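Local atomic coordinates of 4'-phospho-dehydrooxetanocin synthase (Bacillus megaterium, PDB entry 5UL3), a protein that catalyses the oxidative ring contraction of dAMP to an oxetane aldehyde in oxetanocin A biosynthesis, using cobalamin, a [4Fe-4S] cluster and S-adenosylmethionine. Residues Val120-Leu125 against Ala153-Ile158; Pro134-Ser139 against Pro288-Asp293; Gly141-Tyr146 against Glu240-Leu245. All blocks are in the same frame, centred on the assembly; numbering follows the deposited sequence.

Contact 1. Residues Val120-Leu125 against Ala153-Ile158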
# COMPACT_ATOMS: atom_id res chain seq x y z
N VAL A 120 1.18 0.63 -25.46
CA VAL A 120 1.80 0.06 -24.27
C VAL A 120 0.71 -0.66 -23.50
O VAL A 120 -0.31 -0.06 -23.17
CB VAL A 120 2.42 1.17 -23.40
CG1 VAL A 120 3.00 0.58 -22.12
CG2 VAL A 120 3.49 1.94 -24.19
N THR A 121 0.93 -1.95 -23.21
CA THR A 121 0.03 -2.70 -22.34
C THR A 121 0.73 -2.95 -21.01
O THR A 121 1.86 -3.45 -20.99
CB THR A 121 -0.40 -4.03 -22.97
OG1 THR A 121 -1.14 -3.76 -24.17
CG2 THR A 121 -1.34 -4.79 -22.03
N LEU A 122 0.08 -2.55 -19.92
CA LEU A 122 0.59 -2.72 -18.56
C LEU A 122 -0.33 -3.69 -17.84
O LEU A 122 -1.55 -3.49 -17.85
CB LEU A 122 0.63 -1.40 -17.81
CG LEU A 122 1.51 -0.33 -18.47
CD1 LEU A 122 1.35 0.99 -17.74
CD2 LEU A 122 2.97 -0.78 -18.49
N VAL A 123 0.26 -4.69 -17.20
CA VAL A 123 -0.48 -5.78 -16.56
C VAL A 123 -0.13 -5.81 -15.08
O VAL A 123 1.04 -5.97 -14.72
CB VAL A 123 -0.14 -7.13 -17.21
CG1 VAL A 123 -1.04 -8.25 -16.63
CG2 VAL A 123 -0.28 -7.05 -18.73
N ASN A 124 -1.14 -5.63 -14.22
CA ASN A 124 -0.96 -5.81 -12.78
C ASN A 124 -1.23 -7.28 -12.43
O ASN A 124 -2.34 -7.76 -12.66
CB ASN A 124 -1.90 -4.92 -11.98
CG ASN A 124 -1.71 -5.11 -10.47
OD1 ASN A 124 -0.58 -5.23 -10.01
ND2 ASN A 124 -2.81 -5.17 -9.72
N LEU A 125 -0.23 -7.96 -11.88
CA LEU A 125 -0.44 -9.35 -11.47
C LEU A 125 -1.13 -9.42 -10.12
O LEU A 125 -1.11 -8.47 -9.33
CB LEU A 125 0.88 -10.13 -11.42
CG LEU A 125 1.78 -10.01 -12.65
CD1 LEU A 125 2.93 -11.01 -12.57
CD2 LEU A 125 0.99 -10.16 -13.94
N ALA A 153 1.76 7.62 -25.64
CA ALA A 153 1.38 6.27 -26.05
C ALA A 153 -0.10 6.09 -25.80
O ALA A 153 -0.70 6.77 -24.96
CB ALA A 153 2.15 5.19 -25.28
N LYS A 154 -0.69 5.17 -26.56
CA LYS A 154 -1.95 4.56 -26.18
C LYS A 154 -1.65 3.47 -25.16
O LYS A 154 -0.80 2.62 -25.40
CB LYS A 154 -2.65 3.99 -27.41
CG LYS A 154 -3.04 5.09 -28.41
CD LYS A 154 -4.09 4.58 -29.40
CE LYS A 154 -3.77 5.03 -30.81
NZ LYS A 154 -4.63 4.35 -31.83
N VAL A 155 -2.32 3.52 -24.01
CA VAL A 155 -2.03 2.61 -22.92
C VAL A 155 -3.24 1.72 -22.70
O VAL A 155 -4.37 2.22 -22.63
CB VAL A 155 -1.66 3.35 -21.62
CG1 VAL A 155 -1.26 2.36 -20.51
CG2 VAL A 155 -0.51 4.34 -21.87
N GLU A 156 -3.01 0.42 -22.59
CA GLU A 156 -4.04 -0.55 -22.22
C GLU A 156 -3.68 -1.11 -20.86
O GLU A 156 -2.52 -1.47 -20.62
CB GLU A 156 -4.14 -1.66 -23.26
CG GLU A 156 -4.84 -2.93 -22.77
CD GLU A 156 -6.14 -3.23 -23.51
OE1 GLU A 156 -6.46 -2.49 -24.46
OE2 GLU A 156 -6.83 -4.22 -23.14
N LEU A 157 -4.67 -1.18 -19.97
CA LEU A 157 -4.48 -1.67 -18.60
C LEU A 157 -5.18 -3.01 -18.45
O LEU A 157 -6.35 -3.16 -18.83
CB LEU A 157 -5.06 -0.68 -17.58
CG LEU A 157 -4.28 0.64 -17.46
CD1 LEU A 157 -5.07 1.64 -16.63
CD2 LEU A 157 -2.93 0.33 -16.81
N ILE A 158 -4.46 -3.98 -17.89
CA ILE A 158 -5.00 -5.28 -17.53
C ILE A 158 -4.70 -5.51 -16.06
O ILE A 158 -3.56 -5.31 -15.62
CB ILE A 158 -4.38 -6.41 -18.38
CG1 ILE A 158 -4.57 -6.14 -19.88
CG2 ILE A 158 -5.02 -7.76 -18.00
CD1 ILE A 158 -3.83 -7.14 -20.75

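Contact 2. Residues Pro134-Ser139 against Pro288-Asp293. With EDO (1,2-ethanediol), chain V.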
# COMPACT_ATOMS: atom_id res chain seq x y z
N PRO A 134 -10.21 -6.26 -4.45
CA PRO A 134 -9.24 -5.41 -5.16
C PRO A 134 -9.18 -4.00 -4.59
O PRO A 134 -10.06 -3.54 -3.87
CB PRO A 134 -9.78 -5.40 -6.59
CG PRO A 134 -11.25 -5.60 -6.44
CD PRO A 134 -11.44 -6.47 -5.23
N ARG A 135 -8.08 -3.32 -4.91
CA ARG A 135 -7.96 -1.88 -4.71
C ARG A 135 -7.40 -1.29 -6.00
O ARG A 135 -6.61 -1.94 -6.70
CB ARG A 135 -7.05 -1.51 -3.52
CG ARG A 135 -5.62 -1.97 -3.73
CD ARG A 135 -4.70 -1.74 -2.51
NE ARG A 135 -4.01 -0.45 -2.42
CZ ARG A 135 -3.12 0.03 -3.30
NH1 ARG A 135 -2.83 -0.65 -4.41
NH2 ARG A 135 -2.53 1.22 -3.08
N LEU A 136 -7.84 -0.09 -6.32
CA LEU A 136 -7.34 0.62 -7.50
C LEU A 136 -5.82 0.50 -7.58
O LEU A 136 -5.11 0.86 -6.63
CB LEU A 136 -7.76 2.08 -7.43
CG LEU A 136 -7.27 2.99 -8.56
CD1 LEU A 136 -7.74 2.51 -9.92
CD2 LEU A 136 -7.73 4.42 -8.31
N ASN A 137 -5.32 -0.04 -8.69
CA ASN A 137 -3.89 -0.32 -8.78
C ASN A 137 -3.14 0.92 -9.25
O ASN A 137 -3.16 1.27 -10.44
CB ASN A 137 -3.58 -1.50 -9.68
CG ASN A 137 -2.09 -1.82 -9.72
OD1 ASN A 137 -1.43 -1.61 -10.73
ND2 ASN A 137 -1.54 -2.29 -8.58
N LEU A 138 -2.41 1.55 -8.34
CA LEU A 138 -1.65 2.74 -8.69
C LEU A 138 -0.38 2.40 -9.45
O LEU A 138 0.10 3.23 -10.24
CB LEU A 138 -1.30 3.50 -7.40
CG LEU A 138 -2.53 3.91 -6.57
CD1 LEU A 138 -2.09 4.66 -5.32
CD2 LEU A 138 -3.47 4.81 -7.40
N SER A 139 0.20 1.23 -9.19
CA SER A 139 1.44 0.83 -9.85
C SER A 139 1.32 1.00 -11.36
O SER A 139 2.18 1.61 -12.00
CB SER A 139 1.76 -0.63 -9.51
OG SER A 139 1.65 -0.84 -8.11
N PRO A 288 -0.42 12.69 -13.01
CA PRO A 288 -1.79 13.11 -12.73
C PRO A 288 -2.59 12.00 -12.07
O PRO A 288 -2.05 10.94 -11.74
CB PRO A 288 -2.35 13.42 -14.14
CG PRO A 288 -1.67 12.34 -14.99
CD PRO A 288 -0.28 12.11 -14.36
N THR A 289 -3.88 12.26 -11.86
CA THR A 289 -4.86 11.26 -11.40
C THR A 289 -4.57 9.89 -11.99
O THR A 289 -4.40 9.77 -13.21
CB THR A 289 -6.26 11.71 -11.82
OG1 THR A 289 -6.50 13.05 -11.37
CG2 THR A 289 -7.34 10.75 -11.25
N PRO A 290 -4.50 8.81 -11.20
CA PRO A 290 -4.33 7.48 -11.78
C PRO A 290 -5.43 7.19 -12.78
O PRO A 290 -6.57 7.65 -12.63
CB PRO A 290 -4.43 6.54 -10.58
CG PRO A 290 -5.15 7.33 -9.55
CD PRO A 290 -4.70 8.74 -9.74
N SER A 291 -5.09 6.41 -13.80
CA SER A 291 -6.08 6.03 -14.80
C SER A 291 -7.17 5.19 -14.14
O SER A 291 -6.89 4.37 -13.26
CB SER A 291 -5.42 5.26 -15.94
OG SER A 291 -4.52 6.13 -16.65
N LEU A 292 -8.41 5.37 -14.58
CA LEU A 292 -9.55 4.74 -13.90
C LEU A 292 -10.23 3.66 -14.75
O LEU A 292 -11.35 3.25 -14.44
CB LEU A 292 -10.56 5.80 -13.46
CG LEU A 292 -9.98 6.85 -12.50
CD1 LEU A 292 -10.96 7.97 -12.22
CD2 LEU A 292 -9.53 6.20 -11.19
N ASP A 293 -9.53 3.16 -15.78
CA ASP A 293 -10.07 2.14 -16.69
C ASP A 293 -10.66 0.94 -15.95
O ASP A 293 -11.66 0.35 -16.39
CB ASP A 293 -8.97 1.62 -17.62
CG ASP A 293 -8.32 2.73 -18.47
OD1 ASP A 293 -8.31 3.90 -18.05
OD2 ASP A 293 -7.83 2.38 -19.56
C1 EDO V . -6.82 -0.79 0.96
O1 EDO V . -7.63 -1.97 0.80
C2 EDO V . -5.34 -1.16 0.93
O2 EDO V . -4.58 -0.03 0.49

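Contact 3. Residues Gly141-Tyr146 against Glu240-Leu245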
# COMPACT_ATOMS: atom_id res chain seq x y z
N GLY A 141 -1.73 2.28 -12.77
CA GLY A 141 -2.62 3.40 -13.06
C GLY A 141 -1.89 4.72 -13.24
O GLY A 141 -2.28 5.55 -14.07
N THR A 142 -0.84 4.96 -12.44
CA THR A 142 -0.09 6.20 -12.61
C THR A 142 0.88 6.14 -13.78
O THR A 142 1.18 7.19 -14.36
CB THR A 142 0.68 6.56 -11.33
OG1 THR A 142 1.66 5.55 -11.06
CG2 THR A 142 -0.27 6.65 -10.14
N LEU A 143 1.40 4.97 -14.12
CA LEU A 143 2.19 4.88 -15.35
C LEU A 143 1.33 5.21 -16.56
O LEU A 143 1.73 5.96 -17.45
CB LEU A 143 2.80 3.50 -15.48
CG LEU A 143 3.77 3.13 -14.37
CD1 LEU A 143 4.26 1.67 -14.57
CD2 LEU A 143 4.92 4.16 -14.38
N SER A 144 0.11 4.65 -16.59
CA SER A 144 -0.83 4.96 -17.67
C SER A 144 -1.13 6.45 -17.73
O SER A 144 -1.06 7.06 -18.81
CB SER A 144 -2.13 4.16 -17.45
OG SER A 144 -3.14 4.57 -18.36
N SER A 145 -1.50 7.05 -16.60
CA SER A 145 -1.93 8.44 -16.67
C SER A 145 -0.78 9.38 -17.02
O SER A 145 -0.99 10.38 -17.73
CB SER A 145 -2.61 8.87 -15.37
OG SER A 145 -1.69 8.88 -14.27
N TYR A 146 0.43 9.07 -16.55
CA TYR A 146 1.61 9.84 -16.95
C TYR A 146 1.78 9.81 -18.48
O TYR A 146 1.95 10.85 -19.12
CB TYR A 146 2.85 9.29 -16.24
CG TYR A 146 4.13 9.85 -16.83
CD1 TYR A 146 4.59 11.10 -16.48
CD2 TYR A 146 4.81 9.14 -17.82
CE1 TYR A 146 5.74 11.63 -17.07
CE2 TYR A 146 5.94 9.66 -18.42
CZ TYR A 146 6.40 10.90 -18.03
OH TYR A 146 7.53 11.40 -18.64
N GLU A 240 11.15 4.06 -10.16
CA GLU A 240 9.91 4.56 -10.74
C GLU A 240 9.83 4.21 -12.22
O GLU A 240 10.84 4.15 -12.93
CB GLU A 240 9.81 6.08 -10.57
CG GLU A 240 9.57 6.54 -9.13
CD GLU A 240 9.84 8.02 -8.94
OE1 GLU A 240 10.94 8.46 -9.32
OE2 GLU A 240 8.94 8.73 -8.43
N GLY A 241 8.61 4.01 -12.71
CA GLY A 241 8.42 3.57 -14.08
C GLY A 241 8.15 4.65 -15.13
O GLY A 241 8.29 4.38 -16.32
N GLU A 242 7.79 5.86 -14.70
CA GLU A 242 7.29 6.88 -15.63
C GLU A 242 8.34 7.23 -16.68
O GLU A 242 8.08 7.16 -17.89
CB GLU A 242 6.87 8.13 -14.86
CG GLU A 242 5.58 8.00 -14.06
CD GLU A 242 5.74 7.41 -12.65
OE1 GLU A 242 6.79 6.81 -12.32
OE2 GLU A 242 4.76 7.52 -11.87
N TYR A 243 9.51 7.67 -16.24
CA TYR A 243 10.54 8.07 -17.21
C TYR A 243 11.13 6.88 -17.93
O TYR A 243 11.58 7.01 -19.07
CB TYR A 243 11.65 8.85 -16.51
CG TYR A 243 11.23 10.17 -15.93
CD1 TYR A 243 10.01 10.74 -16.25
CD2 TYR A 243 12.07 10.85 -15.05
CE1 TYR A 243 9.63 11.95 -15.70
CE2 TYR A 243 11.70 12.05 -14.50
CZ TYR A 243 10.48 12.60 -14.83
OH TYR A 243 10.12 13.81 -14.29
N THR A 244 11.15 5.71 -17.28
CA THR A 244 11.56 4.48 -17.94
C THR A 244 10.68 4.22 -19.17
O THR A 244 11.18 3.97 -20.27
CB THR A 244 11.48 3.32 -16.95
OG1 THR A 244 12.52 3.43 -15.98
CG2 THR A 244 11.60 1.96 -17.67
N LEU A 245 9.36 4.30 -18.99
CA LEU A 245 8.46 4.04 -20.12
C LEU A 245 8.58 5.13 -21.17
O LEU A 245 8.62 4.84 -22.37
CB LEU A 245 7.02 3.88 -19.64
CG LEU A 245 6.74 2.59 -18.84
CD1 LEU A 245 5.34 2.64 -18.24
CD2 LEU A 245 6.87 1.39 -19.76

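Contact 1. Residues Val120-Leu125 against Ala153-Ile158
Strands 119-124 and 154-159 are the two parallel strands of a beta-alpha-beta crossover in the Rossmann fold that houses cobalamin. Five backbone bonds zip them together, from Val-120 N to Lys-154 O (2.8 Å) at one end to Asn-124 N to Ile-158 O (2.8 Å) at the other, all close to straight. The short segments run in the same direction, their axes 22° apart. On one face Ile-158 spans two neighbours: its CD1 lies 3.7 Å from Thr-121 CG2 and 4.1 Å from Val-123 CG2. CG1, anti to the carbonyl carbon (chi1 -56°), carries the branch back over Thr-121. Thr-121 OG1 meets Glu-156 CB and is buried with no polar partner, while the Glu-156 carboxylate bends away to Asn-172. On the other face Leu-122 CD1 reaches Val-155 CG1 (4.0 Å). Just before the second strand, Ala-153 CB touches Val-120 CG2 (3.7 Å). Beta-branched Val, Thr and Ile suit the extended backbone and, with the leucines, give the helices apolar faces. Helix 138-149 packs over the Leu-122, Val-155 and Leu-157 face, and helix 166-176 covers Thr-121, Val-123 and Ile-158. Strand 154-159 is one edge of the sheet, whereas 119-124 pairs inward with 180-184.

Contact 2. Residues Pro134-Ser139 against Pro288-Asp293
The ring of Pro-290 is the bump at the centre of this contact, and two leucines of the segment 134-139 form the hollow that receives it. Leu-138 CD2 lies 3.7 Å from Pro-290 CG and equally close to Pro-290 CB, the two side chains running alongside each other. Leu-136 comes in at about a right angle, its CD2 4.1 Å from Pro-290 CG, so that CG is touched by both leucines. The same methyl, Leu-136 CD2, also meets Leu-292 CD2 at 3.8 Å and rests in the notch formed by the proline ring and Leu-292. Its sister branch, Leu-136 CD1, lies 3.9 Å from Ser-291 O, on the backbone linking those two bumps. Leu-136 CB points toward the other segment; CG, anti to the backbone N (chi1 178°), continues outward, and the fork places CD1 and CD2 on different partners. Proline suits the centre because its ring is compact and rigid; leucine suits the flanks because its forked end can touch two surfaces at once.

The contact fits the loop between helices 283-286 and 295-300 against the start of helix 138-149 and the loop before it in the cobalamin-binding domain, beside strand 305-311 of the radical SAM core. Helix 335-351 also packs against Pro-290 and Leu-292. Arg-135 and Ser-139 hydrogen-bond cobalamin, while Asn-137 caps the helix; Arg-135 NE also gives a bent hydrogen bond (3.0 Å, 140°) to O2 of an ethanediol, probably from the crystallisation liquor, at the guanidinium edge. Between the two segments themselves adhesion is apolar and depends on complementary shape. Just past them, Ser-291 adds polar bonds to the same helix, to Gly-141 through the backbone and to Ser-144 through their hydroxyls.

Contact 3. Residues Gly141-Tyr146 against Glu240-Leu245
One face of the Tyr-146 ring is covered by Glu-242, whose CB sits 3.8 Å from the ring centroid, 13° off the normal, in a CH-pi contact. Glu-242 CG runs back over the root of the ring, 3.6 Å from Tyr-146 CG, and the carboxylate stands at 85° to the ring plane. Tyr-146 OH meets the edge of the Tyr-243 ring, 3.5 Å from its CD1, as the two side chains cross at about a right angle. A bend at chi2 (86°) turns the carboxylate of Glu-242 away from the ring: OE1 hydrogen-bonds cobalamin, and OE2 forms a salt bridge with Arg-311, which probably favours the charged form. Glutamate thus combines an apolar stem for the tyrosine with an acid for the cofactor. Beside the carboxylate, Leu-143 CD2 lies 3.4 Å from Gly-241 C, directly against the glycine backbone, which has no side chain to hold the methyl off. Leu-143 CB also packs on Leu-245 CD1 (3.8 Å). Gly-241 N adds a weak hydrogen bond to cobalamin. Two helices of a Rossmann fold, 138-149 and 242-252, meet here near the N-terminal end of the second, and together they help line the cobalamin-binding pocket.

How the contacts relate
From the N terminus, strand 119-124 leads through the loop holding 134-139 into helix 138-149 and then back to strand 154-159, where contact 1 closes the first and shortest loop. Contacts 2 and 3 both start inside that loop and end beyond it, so each crosses contact 1. The chain returns to the helix at 240-245 for contact 3, and at 288-293 for contact 2, whose span encloses that of contact 3. Helix 138-149 is the hub: Leu-143 packs on Leu-122, and Ser-144 on Val-155 and Leu-157. The three contacts thus tie the sheet edge, helix 242-252 and the loop before helix 295-300 around one cobalamin-lining helix.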